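PDB 5UJC: MMACHC-like protein from Caenorhabditis elegans, which binds cobalamin and probably catalyses the reductive removal of its upper ligand, decyanating cyanocobalamin with a flavin and dealkylating alkylcobalamins with glutathione. Local coordinates for residues E9-V14 and S52-L57; M29-S34 and V195-F200; K170-S175 and E220-N225. One frame throughout, in Å; residues are numbered along the deposited sequence.

Contact 1: residues E9-V14 and S52-L57; sequences ESIKRV and STMALL
Ile11 and Lys12, neighbours on the N-terminal helix, meet Met54 and Leu56, alternate residues of a strand that all but follows the helix direction: the axes of helix 9-14 and strand 53-57 come within 10.2 Å at 21°. No hydrogen bond joins the segments; the contact is made of carbon and one sulfur. Ile11 faces the sheet with its CG2 branch, and CG2 touches Met54 CE at 3.6 Å. The two side chains run past each other in opposite senses, which brings Ile11 CD1 back beside Met54 SD at 4.2 Å. Met54 gets there by being stretched out: CG lies anti to the backbone N (chi1 177°) and the chain stays extended to its methyl end, long enough to span the gap between strand and helix. The same CG2 of Ile11 lies 4.1 Å from Leu56 CD1 and is thus shared by both strand residues.

Lys12 contributes its aliphatic stem. Its CG is 3.9 Å from Leu56 CD2, and CD and CE continue along that methyl, while Leu56 CD1 rests 3.9 Å from Lys12 CA. The ammonium group leads away from the strand, to a salt bridge with Asp16 and a hydrogen bond with Ser27. With Leu56 cut back to an alanine, the stem of Lys12 would probably lose its apolar support, Ile11 CG2 one of its apolar neighbours, and a gap open beneath the helix.

Helix 5-18 lies on one face of the four-stranded antiparallel sheet. Strand 53-60 runs between strands 25-31 and 185-196, and Met29 from the one and Val195 from the other flank Met54, while Ile11 also packs on Phe192 of strand 185-196.

Contact 2: residues M29-S34 and V195-F200; sequences MFKIGS and VKIPEF
At one border of the four-stranded antiparallel sheet, the end of edge strand 25-31 meets the type I beta turn Ile197-Phe200 that follows strand 185-196; strand 53-60 runs between these two strands, so the turn reaches past strand 53-60 to the edge strand. Met29 makes a Met-aromatic contact with Phe200: SD stands 4.7 Å from the ring centroid, almost on the ring normal, and the methyl CE lies between sulfur and ring, over the centre of the face, as a CH-pi contact. The bend at chi3 (70°) turns that methyl down onto the ring. Beside it, Met29 SD and CG each come to 3.9 Å from Ile197 CD1, the two side chains meeting tip to tip.

Ile197 CD1 also packs against Lys31 CG at 3.9 Å, so this one methyl sits between two side chains that point the same way from the edge strand. The turn itself is closed by Phe200 N bonding to Ile197 O, and it offers its later carbonyls to Lys31. Lys31 NZ donates a short bond of 2.6 Å to Phe200 O, arriving nearly along the C=O axis (176°), and gives a second hydrogen to a water at 3.0 Å, which in turn donates to Pro198 O. Two turn carbonyls are thereby tied to one ammonium, directly and through water. Lys31 also occupies the N-cap position of helix 32-39, and its backbone N bonds to Glu202, whose carboxylate takes the hydroxyl of Ser34 as well.

Contact 3: residues K170-S175 and E220-N225; sequences KFIGLS and EKFNYN
Asn223 fills the hollow beside the Ile172 backbone, its amide lying over one face of the Phe171 ring. ND2 is above the ring centre, 3.4 Å from the plane, with amide and ring planes 27° apart. From there it donates a nearly straight bond of 2.8 Å to Ile172 O, on a lone pair of that carbonyl, while OD1 accepts Ile172 N at 3.0 Å from well off the amide plane. Both bonds fix the amide's rotation; OD1 also accepts a hydrogen bond from co-methylcobalamin, and ND2 bonds to Leu219 O.

Phe171 turns its edge to the face of Tyr224, offset, centroids 5.5 Å apart and planes at 61°. On the other side of Asn223, Phe222 projects as a flat knob, its CG anti to the backbone N (chi1 179°), into a hollow walled by Ile172, Gly173 and Leu174. Leu174 CD1 sits over one face, a CH-pi contact; Gly173 O lies oblique to the ring, 3.2 Å from Phe222 CE2, and Ile172 CD1 closes in on the same carbon.

Ile172, Leu174, Phe222 and Asn223 belong to the co-methylcobalamin pocket, where helix 212-225 packs against the loop entering strand 174-176, the partner of strand 145-147.

Overall arrangement
Contacts 1 and 2 are neighbours, their centres 9 Å apart, and both involve the four-stranded antiparallel sheet. Strand 53-60, from contact 1, lies between strands 25-31 and 185-196, from contact 2; Ala55 N to Phe30 O and Ser52 O to Ile197 N, each 2.9 Å, probably tie them by hydrogen bonds. Their segments alternate along the chain. Contact 3 lies about 31 Å from contact 1 and 30 Å from contact 2, centre to centre, and across the chain's centre from contact 1. It involves the separate two-stranded sheet and helix 212-225. Between 170-175 and 220-225 the chain leaves the pocket, runs through strand 185-196 of the main sheet and returns, with contact 3 at the bound co-methylcobalamin.

Contact 1: residues E9-V14 and S52-L57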
loop_
_atom_site.group_PDB
_atom_site.type_symbol
_atom_site.label_atom_id
_atom_site.label_comp_id
_atom_site.label_asym_id
_atom_site.label_seq_id
_atom_site.Cartn_x
_atom_site.Cartn_y
_atom_site.Cartn_z
ATOM N N GLU A 9 16.424 14.558 0.114
ATOM C CA GLU A 9 16.376 14.148 -1.289
ATOM C C GLU A 9 17.313 12.966 -1.577
ATOM O O GLU A 9 16.941 12.047 -2.291
ATOM C CB GLU A 9 16.657 15.349 -2.225
ATOM C CG GLU A 9 15.456 16.269 -2.326
ATOM C CD GLU A 9 15.730 17.576 -3.033
ATOM O OE1 GLU A 9 16.831 17.747 -3.609
ATOM O OE2 GLU A 9 14.828 18.453 -3.011
ATOM N N SER A 10 18.478 12.938 -0.916
ATOM C CA SER A 10 19.437 11.812 -1.077
ATOM C C SER A 10 18.874 10.528 -0.476
ATOM O O SER A 10 19.039 9.447 -1.035
ATOM C CB SER A 10 20.797 12.146 -0.431
ATOM O OG SER A 10 21.456 13.211 -1.115
ATOM N N ILE A 11 18.178 10.659 0.646
ATOM C CA ILE A 11 17.503 9.525 1.256
ATOM C C ILE A 11 16.435 8.966 0.311
ATOM O O ILE A 11 16.396 7.752 0.033
ATOM C CB ILE A 11 16.871 9.910 2.603
ATOM C CG1 ILE A 11 17.965 10.113 3.640
ATOM C CG2 ILE A 11 15.881 8.853 3.067
ATOM C CD1 ILE A 11 17.480 10.834 4.898
ATOM N N LYS A 12 15.574 9.841 -0.191
ATOM C CA LYS A 12 14.524 9.397 -1.088
ATOM C C LYS A 12 15.131 8.774 -2.353
ATOM O O LYS A 12 14.606 7.782 -2.880
ATOM C CB LYS A 12 13.579 10.536 -1.441
ATOM C CG LYS A 12 12.357 10.073 -2.232
ATOM C CD LYS A 12 11.370 11.198 -2.432
ATOM C CE LYS A 12 10.017 10.720 -2.924
ATOM N NZ LYS A 12 10.058 10.098 -4.261
ATOM N N ARG A 13 16.264 9.319 -2.816
ATOM C CA ARG A 13 16.892 8.819 -4.037
ATOM C C ARG A 13 17.350 7.366 -3.872
ATOM O O ARG A 13 17.157 6.562 -4.760
ATOM C CB ARG A 13 18.072 9.694 -4.448
ATOM C CG ARG A 13 18.516 9.489 -5.899
ATOM C CD ARG A 13 17.440 9.945 -6.907
ATOM N NE ARG A 13 17.078 11.347 -6.709
ATOM C CZ ARG A 13 17.736 12.393 -7.222
ATOM N NH1 ARG A 13 18.779 12.220 -8.061
ATOM N NH2 ARG A 13 17.328 13.616 -6.933
ATOM N N VAL A 14 17.927 7.024 -2.724
ATOM C CA VAL A 14 18.360 5.622 -2.505
ATOM C C VAL A 14 17.151 4.682 -2.493
ATOM O O VAL A 14 17.177 3.609 -3.068
ATOM C CB VAL A 14 19.120 5.444 -1.189
ATOM C CG1 VAL A 14 19.444 3.966 -0.961
ATOM C CG2 VAL A 14 20.360 6.242 -1.222
ATOM N N SER A 52 8.140 18.107 12.223
ATOM C CA SER A 52 8.888 18.257 10.987
ATOM C C SER A 52 9.667 16.977 10.575
ATOM O O SER A 52 10.380 16.988 9.590
ATOM C CB SER A 52 9.841 19.431 11.097
ATOM O OG SER A 52 10.845 19.175 12.066
ATOM N N THR A 53 9.530 15.893 11.346
ATOM C CA THR A 53 10.233 14.652 11.060
ATOM C C THR A 53 9.858 14.134 9.664
ATOM O O THR A 53 8.674 14.042 9.322
ATOM C CB THR A 53 9.888 13.583 12.107
ATOM O OG1 THR A 53 10.242 14.058 13.405
ATOM C CG2 THR A 53 10.616 12.273 11.850
ATOM N N MET A 54 10.876 13.796 8.881
ATOM C CA MET A 54 10.689 13.235 7.547
ATOM C C MET A 54 10.167 11.799 7.587
ATOM O O MET A 54 10.671 10.965 8.351
ATOM C CB MET A 54 12.023 13.246 6.807
ATOM C CG MET A 54 11.980 12.628 5.422
ATOM S SD MET A 54 13.636 12.401 4.740
ATOM C CE MET A 54 13.292 11.393 3.298
ATOM N N ALA A 55 9.175 11.527 6.741
ATOM C CA ALA A 55 8.717 10.170 6.470
ATOM C C ALA A 55 8.600 9.953 4.966
ATOM O O ALA A 55 8.358 10.903 4.200
ATOM C CB ALA A 55 7.380 9.919 7.141
ATOM N N LEU A 56 8.720 8.680 4.563
ATOM C CA LEU A 56 8.480 8.242 3.179
ATOM C C LEU A 56 7.445 7.150 3.168
ATOM O O LEU A 56 7.611 6.121 3.813
ATOM C CB LEU A 56 9.758 7.722 2.510
ATOM C CG LEU A 56 10.814 8.756 2.166
ATOM C CD1 LEU A 56 12.071 8.026 1.683
ATOM C CD2 LEU A 56 10.313 9.696 1.083
ATOM N N LEU A 57 6.395 7.374 2.399
ATOM C CA LEU A 57 5.391 6.366 2.125
ATOM C C LEU A 57 5.786 5.603 0.864
ATOM O O LEU A 57 5.944 6.202 -0.181
ATOM C CB LEU A 57 4.038 7.056 1.921
ATOM C CG LEU A 57 2.874 6.177 1.477
ATOM C CD1 LEU A 57 2.535 5.138 2.535
ATOM C CD2 LEU A 57 1.665 7.025 1.126
#

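Contact 2: residues M29-S34 and V195-F200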
loop_
_atom_site.group_PDB
_atom_site.type_symbol
_atom_site.label_atom_id
_atom_site.label_comp_id
_atom_site.label_asym_id
_atom_site.label_seq_id
_atom_site.Cartn_x
_atom_site.Cartn_y
_atom_site.Cartn_z
ATOM N N MET A 29 7.078 11.644 -0.016
ATOM C CA MET A 29 7.578 12.234 1.207
ATOM C C MET A 29 6.462 12.968 1.946
ATOM O O MET A 29 5.600 13.617 1.322
ATOM C CB MET A 29 8.736 13.176 0.899
ATOM C CG MET A 29 9.512 13.611 2.131
ATOM S SD MET A 29 11.076 14.397 1.816
ATOM C CE MET A 29 10.572 15.913 1.128
ATOM N N PHE A 30 6.492 12.908 3.278
ATOM C CA PHE A 30 5.599 13.721 4.082
ATOM C C PHE A 30 6.167 13.976 5.452
ATOM O O PHE A 30 7.173 13.384 5.827
ATOM C CB PHE A 30 4.205 13.081 4.180
ATOM C CG PHE A 30 4.164 11.766 4.943
ATOM C CD1 PHE A 30 4.565 10.573 4.345
ATOM C CD2 PHE A 30 3.660 11.717 6.235
ATOM C CE1 PHE A 30 4.505 9.376 5.046
ATOM C CE2 PHE A 30 3.572 10.528 6.920
ATOM C CZ PHE A 30 3.975 9.350 6.322
ATOM N N LYS A 31 5.558 14.922 6.172
ATOM C CA LYS A 31 5.995 15.261 7.513
ATOM C C LYS A 31 5.122 14.509 8.517
ATOM O O LYS A 31 3.916 14.460 8.371
ATOM C CB LYS A 31 5.873 16.773 7.752
ATOM C CG LYS A 31 6.731 17.614 6.827
ATOM C CD LYS A 31 6.546 19.101 7.084
ATOM C CE LYS A 31 5.163 19.598 6.658
ATOM N NZ LYS A 31 5.188 21.051 6.344
ATOM N N ILE A 32 5.711 14.024 9.593
ATOM C CA ILE A 32 4.936 13.334 10.601
ATOM C C ILE A 32 3.826 14.251 11.153
ATOM O O ILE A 32 2.721 13.787 11.421
ATOM C CB ILE A 32 5.832 12.810 11.760
ATOM C CG1 ILE A 32 6.736 11.664 11.278
ATOM C CG2 ILE A 32 4.985 12.363 12.951
ATOM C CD1 ILE A 32 5.995 10.428 10.811
ATOM N N GLY A 33 4.110 15.550 11.290
ATOM C CA GLY A 33 3.097 16.491 11.788
ATOM C C GLY A 33 1.823 16.511 10.939
ATOM O O GLY A 33 0.707 16.701 11.464
ATOM N N SER A 34 1.973 16.318 9.633
ATOM C CA SER A 34 0.814 16.287 8.744
ATOM C C SER A 34 -0.055 15.082 9.034
ATOM O O SER A 34 -1.277 15.174 9.040
ATOM C CB SER A 34 1.251 16.273 7.300
ATOM O OG SER A 34 1.988 17.446 6.986
ATOM N N VAL A 195 15.976 13.471 10.814
ATOM C CA VAL A 195 15.900 14.285 9.621
ATOM C C VAL A 195 14.647 15.158 9.680
ATOM O O VAL A 195 13.530 14.651 9.727
ATOM C CB VAL A 195 15.877 13.428 8.334
ATOM C CG1 VAL A 195 15.796 14.320 7.122
ATOM C CG2 VAL A 195 17.107 12.529 8.272
ATOM N N LYS A 196 14.853 16.470 9.698
ATOM C CA LYS A 196 13.767 17.434 9.827
ATOM C C LYS A 196 13.618 18.237 8.516
ATOM O O LYS A 196 14.609 18.723 7.941
ATOM C CB LYS A 196 14.031 18.384 11.002
ATOM C CG LYS A 196 14.374 17.689 12.311
ATOM C CD LYS A 196 13.270 16.771 12.787
ATOM C CE LYS A 196 13.651 16.059 14.084
ATOM N NZ LYS A 196 13.901 17.016 15.194
ATOM N N ILE A 197 12.373 18.347 8.055
ATOM C CA ILE A 197 12.046 18.964 6.781
ATOM C C ILE A 197 10.907 19.991 6.967
ATOM O O ILE A 197 9.893 19.952 6.274
ATOM C CB ILE A 197 11.690 17.880 5.695
ATOM C CG1 ILE A 197 10.617 16.919 6.212
ATOM C CG2 ILE A 197 12.950 17.099 5.283
ATOM C CD1 ILE A 197 9.925 16.118 5.103
ATOM N N PRO A 198 11.087 20.927 7.907
ATOM C CA PRO A 198 9.989 21.872 8.221
ATOM C C PRO A 198 9.520 22.730 7.025
ATOM O O PRO A 198 8.361 23.137 6.983
ATOM C CB PRO A 198 10.605 22.766 9.286
ATOM C CG PRO A 198 12.078 22.709 9.001
ATOM C CD PRO A 198 12.318 21.273 8.629
ATOM N N GLU A 199 10.401 22.951 6.054
ATOM C CA GLU A 199 10.086 23.791 4.900
ATOM C C GLU A 199 9.320 23.031 3.810
ATOM O O GLU A 199 8.860 23.634 2.848
ATOM C CB GLU A 199 11.375 24.403 4.307
ATOM C CG GLU A 199 12.380 23.385 3.698
ATOM C CD GLU A 199 13.451 22.909 4.693
ATOM O OE1 GLU A 199 14.647 23.301 4.541
ATOM O OE2 GLU A 199 13.110 22.121 5.597
ATOM N N PHE A 200 9.190 21.704 3.961
ATOM C CA PHE A 200 8.575 20.892 2.930
ATOM C C PHE A 200 7.051 21.041 2.946
ATOM O O PHE A 200 6.412 21.003 4.012
ATOM C CB PHE A 200 8.947 19.437 3.112
ATOM C CG PHE A 200 8.400 18.529 2.033
ATOM C CD1 PHE A 200 8.834 18.649 0.720
ATOM C CD2 PHE A 200 7.423 17.576 2.328
ATOM C CE1 PHE A 200 8.341 17.822 -0.271
ATOM C CE2 PHE A 200 6.945 16.731 1.336
ATOM C CZ PHE A 200 7.401 16.861 0.036
HETATM O O HOH W 1 6.309 22.690 8.545
#

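Contact 3: residues K170-S175 and E220-N225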
loop_
_atom_site.group_PDB
_atom_site.type_symbol
_atom_site.label_atom_id
_atom_site.label_comp_id
_atom_site.label_asym_id
_atom_site.label_seq_id
_atom_site.Cartn_x
_atom_site.Cartn_y
_atom_site.Cartn_z
ATOM N N LYS A 170 -15.791 -3.519 9.424
ATOM C CA LYS A 170 -16.388 -2.219 9.319
ATOM C C LYS A 170 -16.497 -1.783 7.896
ATOM O O LYS A 170 -15.756 -2.225 7.055
ATOM C CB LYS A 170 -15.553 -1.207 10.101
ATOM C CG LYS A 170 -15.497 -1.521 11.597
ATOM C CD LYS A 170 -16.858 -1.250 12.282
ATOM C CE LYS A 170 -16.920 -1.867 13.666
ATOM N NZ LYS A 170 -15.901 -1.293 14.584
ATOM N N PHE A 171 -17.400 -0.847 7.638
ATOM C CA PHE A 171 -17.505 -0.224 6.305
ATOM C C PHE A 171 -16.445 0.859 6.213
ATOM O O PHE A 171 -16.568 1.919 6.819
ATOM C CB PHE A 171 -18.934 0.327 6.097
ATOM C CG PHE A 171 -19.220 0.799 4.675
ATOM C CD1 PHE A 171 -18.859 2.065 4.269
ATOM C CD2 PHE A 171 -19.844 -0.033 3.773
ATOM C CE1 PHE A 171 -19.182 2.525 3.009
ATOM C CE2 PHE A 171 -20.174 0.413 2.503
ATOM C CZ PHE A 171 -19.848 1.700 2.120
ATOM N N ILE A 172 -15.355 0.540 5.512
ATOM C CA ILE A 172 -14.159 1.382 5.504
ATOM C C ILE A 172 -14.002 2.199 4.235
ATOM O O ILE A 172 -14.624 1.923 3.203
ATOM C CB ILE A 172 -12.856 0.586 5.789
ATOM C CG1 ILE A 172 -12.639 -0.535 4.747
ATOM C CG2 ILE A 172 -12.897 -0.001 7.204
ATOM C CD1 ILE A 172 -11.224 -1.075 4.723
ATOM N N GLY A 173 -13.176 3.225 4.324
ATOM C CA GLY A 173 -12.908 4.076 3.170
ATOM C C GLY A 173 -11.959 3.458 2.166
ATOM O O GLY A 173 -11.386 2.370 2.395
ATOM N N LEU A 174 -11.738 4.212 1.096
ATOM C CA LEU A 174 -11.010 3.758 -0.081
ATOM C C LEU A 174 -10.195 4.896 -0.629
ATOM O O LEU A 174 -10.711 6.004 -0.831
ATOM C CB LEU A 174 -11.975 3.283 -1.164
ATOM C CG LEU A 174 -11.360 2.869 -2.510
ATOM C CD1 LEU A 174 -10.515 1.604 -2.356
ATOM C CD2 LEU A 174 -12.464 2.650 -3.533
ATOM N N SER A 175 -8.918 4.620 -0.910
ATOM C CA SER A 175 -8.047 5.588 -1.597
ATOM C C SER A 175 -7.963 5.264 -3.066
ATOM O O SER A 175 -7.892 4.089 -3.456
ATOM C CB SER A 175 -6.637 5.563 -1.008
ATOM O OG SER A 175 -6.659 5.923 0.348
ATOM N N GLU A 220 -19.300 1.198 -1.679
ATOM C CA GLU A 220 -20.100 -0.028 -1.616
ATOM C C GLU A 220 -19.442 -1.176 -2.395
ATOM O O GLU A 220 -19.391 -2.291 -1.912
ATOM C CB GLU A 220 -21.520 0.220 -2.102
ATOM C CG GLU A 220 -22.317 1.122 -1.133
ATOM C CD GLU A 220 -23.754 1.367 -1.538
ATOM O OE1 GLU A 220 -24.257 0.663 -2.423
ATOM O OE2 GLU A 220 -24.402 2.260 -0.929
ATOM N N LYS A 221 -18.937 -0.893 -3.588
ATOM C CA LYS A 221 -18.277 -1.936 -4.392
ATOM C C LYS A 221 -17.050 -2.475 -3.659
ATOM O O LYS A 221 -16.757 -3.666 -3.693
ATOM C CB LYS A 221 -17.875 -1.400 -5.767
ATOM C CG LYS A 221 -19.030 -1.265 -6.770
ATOM C CD LYS A 221 -19.570 -2.630 -7.251
ATOM C CE LYS A 221 -18.468 -3.608 -7.709
ATOM N NZ LYS A 221 -18.990 -4.792 -8.465
ATOM N N PHE A 222 -16.342 -1.588 -2.988
ATOM C CA PHE A 222 -15.155 -1.971 -2.215
ATOM C C PHE A 222 -15.547 -2.852 -1.015
ATOM O O PHE A 222 -15.013 -3.939 -0.829
ATOM C CB PHE A 222 -14.421 -0.708 -1.758
ATOM C CG PHE A 222 -13.183 -0.963 -0.917
ATOM C CD1 PHE A 222 -12.180 -1.827 -1.355
ATOM C CD2 PHE A 222 -13.000 -0.289 0.293
ATOM C CE1 PHE A 222 -11.046 -2.011 -0.600
ATOM C CE2 PHE A 222 -11.858 -0.481 1.036
ATOM C CZ PHE A 222 -10.878 -1.326 0.580
ATOM N N ASN A 223 -16.456 -2.372 -0.188
ATOM C CA ASN A 223 -16.777 -3.090 1.040
ATOM C C ASN A 223 -17.558 -4.369 0.819
ATOM O O ASN A 223 -17.355 -5.340 1.551
ATOM C CB ASN A 223 -17.489 -2.190 2.017
ATOM C CG ASN A 223 -16.526 -1.235 2.702
ATOM O OD1 ASN A 223 -15.700 -1.659 3.525
ATOM N ND2 ASN A 223 -16.564 0.041 2.306
ATOM N N TYR A 224 -18.448 -4.372 -0.182
ATOM C CA TYR A 224 -19.387 -5.497 -0.393
ATOM C C TYR A 224 -18.947 -6.473 -1.486
ATOM O O TYR A 224 -19.417 -7.613 -1.505
ATOM C CB TYR A 224 -20.773 -4.972 -0.732
ATOM C CG TYR A 224 -21.358 -4.006 0.288
ATOM C CD1 TYR A 224 -21.036 -4.094 1.652
ATOM C CD2 TYR A 224 -22.294 -3.061 -0.102
ATOM C CE1 TYR A 224 -21.611 -3.238 2.579
ATOM C CE2 TYR A 224 -22.852 -2.198 0.811
ATOM C CZ TYR A 224 -22.509 -2.282 2.145
ATOM O OH TYR A 224 -23.115 -1.426 3.037
ATOM N N ASN A 225 -18.068 -6.031 -2.408
ATOM C CA ASN A 225 -17.803 -6.792 -3.640
ATOM C C ASN A 225 -16.333 -6.792 -4.039
ATOM O O ASN A 225 -16.014 -7.047 -5.178
ATOM C CB ASN A 225 -18.626 -6.209 -4.802
ATOM C CG ASN A 225 -20.111 -6.247 -4.541
ATOM O OD1 ASN A 225 -20.748 -5.213 -4.379
ATOM N ND2 ASN A 225 -20.638 -7.417 -4.424
#